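Local coordinates for piwi domain-containing protein (Vanderwaltozyma polyspora, PDB 5THE) that probably binds RNA, being the C-terminal lobe of a budding yeast Argonaute, built round a Piwi domain of the RNase H clan, at residues D380-C385 with D459-T464; L264-L269 with P336-Y341. All blocks are in the same frame, centred on the assembly; numbering follows the deposited sequence.

Contact 1. Residues D380-C385 with D459-T464; sequences DPPVTC and DENQST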
ATOM      1  N   ASP A 380     -25.229  -1.746  10.527  1.00 26.99           N
ATOM      2  CA  ASP A 380     -24.373  -2.149  11.643  1.00 30.67           C
ATOM      3  C   ASP A 380     -23.551  -3.369  11.235  1.00 27.37           C
ATOM      4  O   ASP A 380     -23.765  -4.473  11.737  1.00 26.21           O
ATOM      5  CB  ASP A 380     -25.229  -2.430  12.883  1.00 28.65           C
ATOM      6  CG  ASP A 380     -24.403  -2.829  14.092  1.00 36.57           C
ATOM      7  OD1 ASP A 380     -23.219  -2.429  14.176  1.00 31.75           O
ATOM      8  OD2 ASP A 380     -24.949  -3.558  14.953  1.00 33.92           O
ATOM      9  N   PRO A 381     -22.586  -3.200  10.333  1.00 26.26           N
ATOM     10  CA  PRO A 381     -21.812  -4.361   9.848  1.00 25.25           C
ATOM     11  C   PRO A 381     -20.804  -4.826  10.886  1.00 29.10           C
ATOM     12  O   PRO A 381     -20.174  -4.004  11.566  1.00 27.17           O
ATOM     13  CB  PRO A 381     -21.109  -3.819   8.591  1.00 26.60           C
ATOM     14  CG  PRO A 381     -20.971  -2.328   8.852  1.00 27.53           C
ATOM     15  CD  PRO A 381     -22.176  -1.935   9.685  1.00 27.24           C
ATOM     16  N   PRO A 382     -20.601  -6.137  11.025  1.00 26.04           N
ATOM     17  CA  PRO A 382     -19.600  -6.629  11.990  1.00 24.19           C
ATOM     18  C   PRO A 382     -18.173  -6.290  11.572  1.00 24.65           C
ATOM     19  O   PRO A 382     -17.802  -6.370  10.398  1.00 25.60           O
ATOM     20  CB  PRO A 382     -19.832  -8.147  11.996  1.00 26.53           C
ATOM     21  CG  PRO A 382     -20.490  -8.451  10.650  1.00 21.64           C
ATOM     22  CD  PRO A 382     -21.304  -7.230  10.328  1.00 25.53           C
ATOM     23  N   VAL A 383     -17.358  -5.944  12.558  1.00 24.76           N
ATOM     24  CA  VAL A 383     -15.999  -5.473  12.333  1.00 26.31           C
ATOM     25  C   VAL A 383     -15.005  -6.477  12.913  1.00 29.49           C
ATOM     26  O   VAL A 383     -15.215  -7.027  13.999  1.00 23.93           O
ATOM     27  CB  VAL A 383     -15.809  -4.080  12.961  1.00 26.36           C
ATOM     28  CG1 VAL A 383     -14.373  -3.605  12.803  1.00 28.57           C
ATOM     29  CG2 VAL A 383     -16.798  -3.078  12.337  1.00 25.02           C
ATOM     30  N   THR A 384     -13.921  -6.718  12.185  1.00 25.11           N
ATOM     31  CA  THR A 384     -12.750  -7.387  12.741  1.00 21.40           C
ATOM     32  C   THR A 384     -11.610  -6.382  12.699  1.00 25.12           C
ATOM     33  O   THR A 384     -11.392  -5.739  11.666  1.00 24.69           O
ATOM     34  CB  THR A 384     -12.378  -8.652  11.956  1.00 24.44           C
ATOM     35  OG1 THR A 384     -13.436  -9.617  12.039  1.00 23.80           O
ATOM     36  CG2 THR A 384     -11.084  -9.271  12.537  1.00 22.78           C
ATOM     37  N   CYS A 385     -10.889  -6.239  13.804  1.00 21.56           N
ATOM     38  CA  CYS A 385      -9.719  -5.370  13.845  1.00 19.81           C
ATOM     39  C   CYS A 385      -8.440  -6.188  14.037  1.00 23.84           C
ATOM     40  O   CYS A 385      -8.352  -7.028  14.943  1.00 25.60           O
ATOM     41  CB  CYS A 385      -9.855  -4.323  14.956  1.00 22.28           C
ATOM     42  SG  CYS A 385      -8.349  -3.363  15.203  1.00 28.34           S
ATOM     43  N   ASP A 459     -13.186  -8.728  17.104  1.00 27.67           N
ATOM     44  CA  ASP A 459     -13.677  -9.594  16.046  1.00 21.32           C
ATOM     45  C   ASP A 459     -15.153  -9.884  16.305  1.00 27.05           C
ATOM     46  O   ASP A 459     -15.485 -10.637  17.222  1.00 29.09           O
ATOM     47  CB  ASP A 459     -12.850 -10.879  15.964  1.00 22.14           C
ATOM     48  CG  ASP A 459     -13.409 -11.856  15.005  1.00 31.15           C
ATOM     49  OD1 ASP A 459     -13.452 -13.054  15.330  1.00 34.66           O
ATOM     50  OD2 ASP A 459     -13.816 -11.418  13.922  1.00 30.72           O
ATOM     51  N   GLU A 460     -16.021  -9.320  15.471  1.00 31.27           N
ATOM     52  CA  GLU A 460     -17.426  -9.700  15.465  1.00 28.84           C
ATOM     53  C   GLU A 460     -17.737 -10.674  14.342  1.00 34.47           C
ATOM     54  O   GLU A 460     -18.905 -10.868  13.997  1.00 32.35           O
ATOM     55  CB  GLU A 460     -18.323  -8.464  15.362  1.00 22.26           C
ATOM     56  CG  GLU A 460     -17.741  -7.254  16.045  1.00 25.23           C
ATOM     57  CD  GLU A 460     -18.628  -6.033  15.905  1.00 32.72           C
ATOM     58  OE1 GLU A 460     -19.553  -5.870  16.726  1.00 33.61           O
ATOM     59  OE2 GLU A 460     -18.436  -5.265  14.948  1.00 35.68           O
ATOM     60  N   ASN A 461     -16.717 -11.296  13.758  1.00 32.87           N
ATOM     61  CA  ASN A 461     -16.933 -12.117  12.576  1.00 30.48           C
ATOM     62  C   ASN A 461     -16.602 -13.583  12.804  1.00 26.04           C
ATOM     63  O   ASN A 461     -16.488 -14.325  11.830  1.00 25.63           O
ATOM     64  CB  ASN A 461     -16.134 -11.567  11.392  1.00 28.49           C
ATOM     65  CG  ASN A 461     -16.765 -10.317  10.807  1.00 30.86           C
ATOM     66  OD1 ASN A 461     -17.911 -10.350  10.371  1.00 36.20           O
ATOM     67  ND2 ASN A 461     -16.028  -9.212  10.806  1.00 25.30           N
ATOM     68  N   GLN A 462     -16.467 -14.022  14.063  1.00 26.77           N
ATOM     69  CA  GLN A 462     -16.295 -15.447  14.381  1.00 32.51           C
ATOM     70  C   GLN A 462     -15.089 -16.024  13.644  1.00 33.98           C
ATOM     71  O   GLN A 462     -15.160 -17.094  13.025  1.00 32.60           O
ATOM     72  CB  GLN A 462     -17.552 -16.262  14.051  1.00 39.14           C
ATOM     73  CG  GLN A 462     -18.778 -15.938  14.877  1.00 46.39           C
ATOM     74  CD  GLN A 462     -19.564 -14.753  14.332  1.00 51.90           C
ATOM     75  OE1 GLN A 462     -19.815 -14.653  13.122  1.00 47.84           O
ATOM     76  NE2 GLN A 462     -19.949 -13.842  15.225  1.00 46.98           N
ATOM     77  N   SER A 463     -13.981 -15.298  13.701  1.00 25.93           N
ATOM     78  CA  SER A 463     -12.798 -15.642  12.924  1.00 32.41           C
ATOM     79  C   SER A 463     -11.929 -16.628  13.691  1.00 29.04           C
ATOM     80  O   SER A 463     -11.667 -16.438  14.879  1.00 30.02           O
ATOM     81  CB  SER A 463     -11.989 -14.392  12.600  1.00 25.44           C
ATOM     82  OG  SER A 463     -12.815 -13.420  11.994  1.00 38.58           O
ATOM     83  N   THR A 464     -11.472 -17.662  13.001  1.00 24.63           N
ATOM     84  CA  THR A 464     -10.510 -18.599  13.558  1.00 24.31           C
ATOM     85  C   THR A 464      -9.092 -18.156  13.217  1.00 23.58           C
ATOM     86  O   THR A 464      -8.869 -17.369  12.296  1.00 26.97           O
ATOM     87  CB  THR A 464     -10.728 -20.002  13.000  1.00 26.23           C
ATOM     88  OG1 THR A 464     -10.471 -19.975  11.590  1.00 23.40           O
ATOM     89  CG2 THR A 464     -12.147 -20.498  13.273  1.00 23.59           C
TER
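T384 and D459 stand side by side, pointing the same way, and their polar ends meet: OG1 of T384 donates to OD2 of D459 at 2.6 Å, arriving on the anti side and 19° out of the carboxylate plane. The same OG1 accepts from ND2 of N461 at 2.9 Å, nearly straight and in the asparagine's amide plane. A chi1 of -63°, with OG1 anti to the carbonyl carbon, puts the hydroxyl within reach of both partners. OD2 of D459 takes two further bonds from opposite sides of the carboxylate plane, S463 OG on one and the backbone N of N461 on the other, while OD1 receives the backbone N of S463 (2.8 Å) on its syn lone pair. The bond from N461 N makes an Asx turn, by which the chain leaves the end of the Piwi domain's antiparallel pairing of strands 383-389 and 452-459, whose last bridge is the non-hydrogen-bonded pair T384 and D459, and heads for helix 465-475, with T464 at its N-cap. With an alanine here instead of D459, the hydroxyls of T384 and S463 and the backbone N-H groups of N461 and S463 would probably lose the carboxylate they share, leaving the turn less firmly fixed. E460 grips V383 at both ends of its backbone: N of E460 donates to O of V383 (2.8 Å), and OE2 of E460, carried along the strand by an extended chain, accepts from N of V383 (2.7 Å). K363 of helix 351-373 forms salt bridges with this OE2 and with D380. N461 crosses the ring of P382 at about a right angle, its OD1 3.2 Å from CG of P382, and this oxygen is also bonded to NZ of K338. CB of P382 packs 3.7 Å from CB of E460.

Contact 2. Residues L264-L269 with P336-Y341; sequences LPILVL and PTKIMY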
ATOM      1  N   LEU A 264     -21.139 -10.558  -0.887  1.00 24.77           N
ATOM      2  CA  LEU A 264     -20.535  -9.263  -1.061  1.00 23.96           C
ATOM      3  C   LEU A 264     -19.116  -9.298  -0.512  1.00 25.87           C
ATOM      4  O   LEU A 264     -18.875  -9.913   0.535  1.00 24.72           O
ATOM      5  CB  LEU A 264     -21.342  -8.174  -0.341  1.00 28.90           C
ATOM      6  CG  LEU A 264     -22.661  -7.771  -1.007  1.00 27.02           C
ATOM      7  CD1 LEU A 264     -23.464  -6.912  -0.052  1.00 25.07           C
ATOM      8  CD2 LEU A 264     -22.378  -7.033  -2.310  1.00 25.68           C
ATOM      9  N   PRO A 265     -18.160  -8.676  -1.198  1.00 27.45           N
ATOM     10  CA  PRO A 265     -16.777  -8.700  -0.709  1.00 25.66           C
ATOM     11  C   PRO A 265     -16.647  -7.940   0.600  1.00 24.51           C
ATOM     12  O   PRO A 265     -17.325  -6.938   0.833  1.00 20.92           O
ATOM     13  CB  PRO A 265     -15.992  -8.019  -1.832  1.00 26.09           C
ATOM     14  CG  PRO A 265     -16.979  -7.123  -2.484  1.00 22.96           C
ATOM     15  CD  PRO A 265     -18.283  -7.902  -2.446  1.00 27.15           C
ATOM     16  N   ILE A 266     -15.792  -8.463   1.477  1.00 24.21           N
ATOM     17  CA  ILE A 266     -15.497  -7.769   2.718  1.00 25.60           C
ATOM     18  C   ILE A 266     -14.829  -6.445   2.389  1.00 28.87           C
ATOM     19  O   ILE A 266     -14.024  -6.347   1.456  1.00 23.16           O
ATOM     20  CB  ILE A 266     -14.608  -8.648   3.612  1.00 25.33           C
ATOM     21  CG1 ILE A 266     -15.354  -9.923   3.992  1.00 27.40           C
ATOM     22  CG2 ILE A 266     -14.146  -7.896   4.871  1.00 26.26           C
ATOM     23  CD1 ILE A 266     -14.444 -10.993   4.585  1.00 30.11           C
ATOM     24  N   LEU A 267     -15.196  -5.404   3.127  1.00 24.97           N
ATOM     25  CA  LEU A 267     -14.503  -4.129   3.030  1.00 20.73           C
ATOM     26  C   LEU A 267     -13.231  -4.231   3.860  1.00 27.25           C
ATOM     27  O   LEU A 267     -13.292  -4.371   5.087  1.00 24.70           O
ATOM     28  CB  LEU A 267     -15.399  -2.998   3.518  1.00 22.30           C
ATOM     29  CG  LEU A 267     -14.680  -1.659   3.705  1.00 29.55           C
ATOM     30  CD1 LEU A 267     -14.163  -1.171   2.367  1.00 23.72           C
ATOM     31  CD2 LEU A 267     -15.588  -0.626   4.340  1.00 26.35           C
ATOM     32  N   VAL A 268     -12.080  -4.212   3.196  1.00 20.83           N
ATOM     33  CA  VAL A 268     -10.791  -4.344   3.867  1.00 19.00           C
ATOM     34  C   VAL A 268     -10.200  -2.952   3.987  1.00 26.59           C
ATOM     35  O   VAL A 268     -10.059  -2.247   2.980  1.00 23.85           O
ATOM     36  CB  VAL A 268      -9.842  -5.291   3.110  1.00 21.50           C
ATOM     37  CG1 VAL A 268      -8.495  -5.353   3.811  1.00 21.37           C
ATOM     38  CG2 VAL A 268     -10.455  -6.701   2.990  1.00 19.23           C
ATOM     39  N   LEU A 269      -9.859  -2.557   5.215  1.00 22.59           N
ATOM     40  CA  LEU A 269      -9.340  -1.234   5.518  1.00 24.59           C
ATOM     41  C   LEU A 269      -7.919  -1.327   6.050  1.00 23.50           C
ATOM     42  O   LEU A 269      -7.566  -2.277   6.753  1.00 24.03           O
ATOM     43  CB  LEU A 269     -10.185  -0.525   6.574  1.00 25.22           C
ATOM     44  CG  LEU A 269     -11.687  -0.369   6.351  1.00 25.08           C
ATOM     45  CD1 LEU A 269     -12.280   0.050   7.674  1.00 21.17           C
ATOM     46  CD2 LEU A 269     -11.934   0.684   5.273  1.00 20.09           C
ATOM     47  N   PRO A 336     -21.010  -2.781   2.319  1.00 22.80           N
ATOM     48  CA  PRO A 336     -20.417  -4.045   2.754  1.00 23.16           C
ATOM     49  C   PRO A 336     -21.141  -4.599   3.971  1.00 26.31           C
ATOM     50  O   PRO A 336     -21.726  -3.863   4.774  1.00 22.10           O
ATOM     51  CB  PRO A 336     -18.964  -3.678   3.084  1.00 30.05           C
ATOM     52  CG  PRO A 336     -18.965  -2.203   3.297  1.00 28.43           C
ATOM     53  CD  PRO A 336     -20.077  -1.647   2.452  1.00 24.21           C
ATOM     54  N   THR A 337     -21.132  -5.920   4.077  1.00 22.98           N
ATOM     55  CA  THR A 337     -21.739  -6.574   5.218  1.00 27.96           C
ATOM     56  C   THR A 337     -20.715  -7.052   6.237  1.00 29.12           C
ATOM     57  O   THR A 337     -21.113  -7.521   7.307  1.00 28.34           O
ATOM     58  CB  THR A 337     -22.621  -7.748   4.758  1.00 26.39           C
ATOM     59  OG1 THR A 337     -21.825  -8.705   4.046  1.00 26.36           O
ATOM     60  CG2 THR A 337     -23.743  -7.238   3.841  1.00 27.07           C
ATOM     61  N   LYS A 338     -19.419  -6.931   5.937  1.00 27.03           N
ATOM     62  CA  LYS A 338     -18.342  -7.208   6.880  1.00 27.52           C
ATOM     63  C   LYS A 338     -17.231  -6.200   6.640  1.00 27.89           C
ATOM     64  O   LYS A 338     -16.958  -5.827   5.496  1.00 23.83           O
ATOM     65  CB  LYS A 338     -17.758  -8.628   6.728  1.00 26.95           C
ATOM     66  CG  LYS A 338     -18.703  -9.780   7.066  1.00 24.85           C
ATOM     67  CD  LYS A 338     -17.954 -11.107   6.956  1.00 25.96           C
ATOM     68  CE  LYS A 338     -18.868 -12.296   7.232  1.00 33.99           C
ATOM     69  NZ  LYS A 338     -19.443 -12.206   8.593  1.00 40.47           N
ATOM     70  N   ILE A 339     -16.577  -5.782   7.723  1.00 23.26           N
ATOM     71  CA  ILE A 339     -15.464  -4.840   7.654  1.00 26.09           C
ATOM     72  C   ILE A 339     -14.255  -5.464   8.340  1.00 25.04           C
ATOM     73  O   ILE A 339     -14.365  -6.003   9.448  1.00 22.10           O
ATOM     74  CB  ILE A 339     -15.830  -3.487   8.300  1.00 28.36           C
ATOM     75  CG1 ILE A 339     -17.037  -2.870   7.585  1.00 29.03           C
ATOM     76  CG2 ILE A 339     -14.677  -2.531   8.276  1.00 22.02           C
ATOM     77  CD1 ILE A 339     -17.492  -1.551   8.210  1.00 30.91           C
ATOM     78  N   MET A 340     -13.106  -5.391   7.678  1.00 25.35           N
ATOM     79  CA  MET A 340     -11.826  -5.858   8.203  1.00 27.45           C
ATOM     80  C   MET A 340     -10.901  -4.655   8.313  1.00 25.22           C
ATOM     81  O   MET A 340     -10.583  -4.029   7.297  1.00 24.96           O
ATOM     82  CB  MET A 340     -11.230  -6.921   7.281  1.00 37.44           C
ATOM     83  CG  MET A 340      -9.919  -7.509   7.736  1.00 56.89           C
ATOM     84  SD  MET A 340     -10.171  -9.064   8.601  1.00 69.21           S
ATOM     85  CE  MET A 340     -11.207  -9.930   7.414  1.00 67.65           C
ATOM     86  N   TYR A 341     -10.466  -4.339   9.536  1.00 20.92           N
ATOM     87  CA  TYR A 341      -9.761  -3.095   9.839  1.00 23.59           C
ATOM     88  C   TYR A 341      -8.328  -3.395  10.285  1.00 25.22           C
ATOM     89  O   TYR A 341      -8.096  -3.849  11.412  1.00 24.32           O
ATOM     90  CB  TYR A 341     -10.531  -2.321  10.904  1.00 27.25           C
ATOM     91  CG  TYR A 341      -9.849  -1.070  11.388  1.00 26.08           C
ATOM     92  CD1 TYR A 341      -9.433  -0.094  10.493  1.00 25.97           C
ATOM     93  CD2 TYR A 341      -9.637  -0.853  12.748  1.00 25.97           C
ATOM     94  CE1 TYR A 341      -8.802   1.068  10.941  1.00 30.96           C
ATOM     95  CE2 TYR A 341      -9.016   0.299  13.207  1.00 25.62           C
ATOM     96  CZ  TYR A 341      -8.609   1.260  12.299  1.00 32.12           C
ATOM     97  OH  TYR A 341      -8.002   2.414  12.745  1.00 29.68           O
TER
HETATM   98  O   HOH W   1     -19.100  -7.582   2.852  1.00 28.03           O
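The carbonyl oxygen of M340 receives N of L269 at 2.7 Å, and CA of V268 adds a CA-H...O contact at 3.5 Å. One step earlier O of L267 is met in the same way, by N of M340 at 2.8 Å and by the CA-H of I339, while N of L267 donates to O of K338. The donors alternate between 267-269 and 339-341, the ladder of a parallel pair, and the short axes run 12° apart. This pairing lies in the Piwi domain, whose RNase H-like fold has a central mixed sheet flanked by helices. Nearer the N-terminal ends of the segments, a water bridges O of P265 and N of T337. On the face of L267, L269, I339 and Y341, CD1 of L269 lies 3.6 Å from CG2 of I339 and comes obliquely to the ring of Y341. L267 lies alongside P336, CB to CB 3.7 Å. On the side of M340, CG2 of I266, set anti to the backbone N by a chi1 of -63° to CG1, reaches CB of M340 (3.9 Å), and CG1 of I266 rests against CB of K338. Helix 320-329 packs on L264, L269 and P336, with OH of its Y327 bonded to O of P265; Y467 and I471 of helix 465-475 press on M340, Y467 also on I266, and strand 383-389 continues the sheet beyond strand 339-344.

From the N terminus the chain reaches 264-269 first; strands 282-289 and 300-305 and helix 320-329 follow before 336-341 returns and closes contact 2. Helix 351-373 then leads to 380-385, where contact 1 opens, and a long excursion of strands and loops, without helix, ends at 459-464, which closes it. The two loops follow in series, neither nested nor crossed. They meet through neighbouring strands: T384 bonds through its backbone to I339 and Y341, and the ring of P381 packs on I339. By their pairings the strand order is 264-274, 339-344, 383-389, 452-459, with contact 2 at a parallel pairing and contact 1 where the antiparallel one ends; the centres are about 9 Å apart.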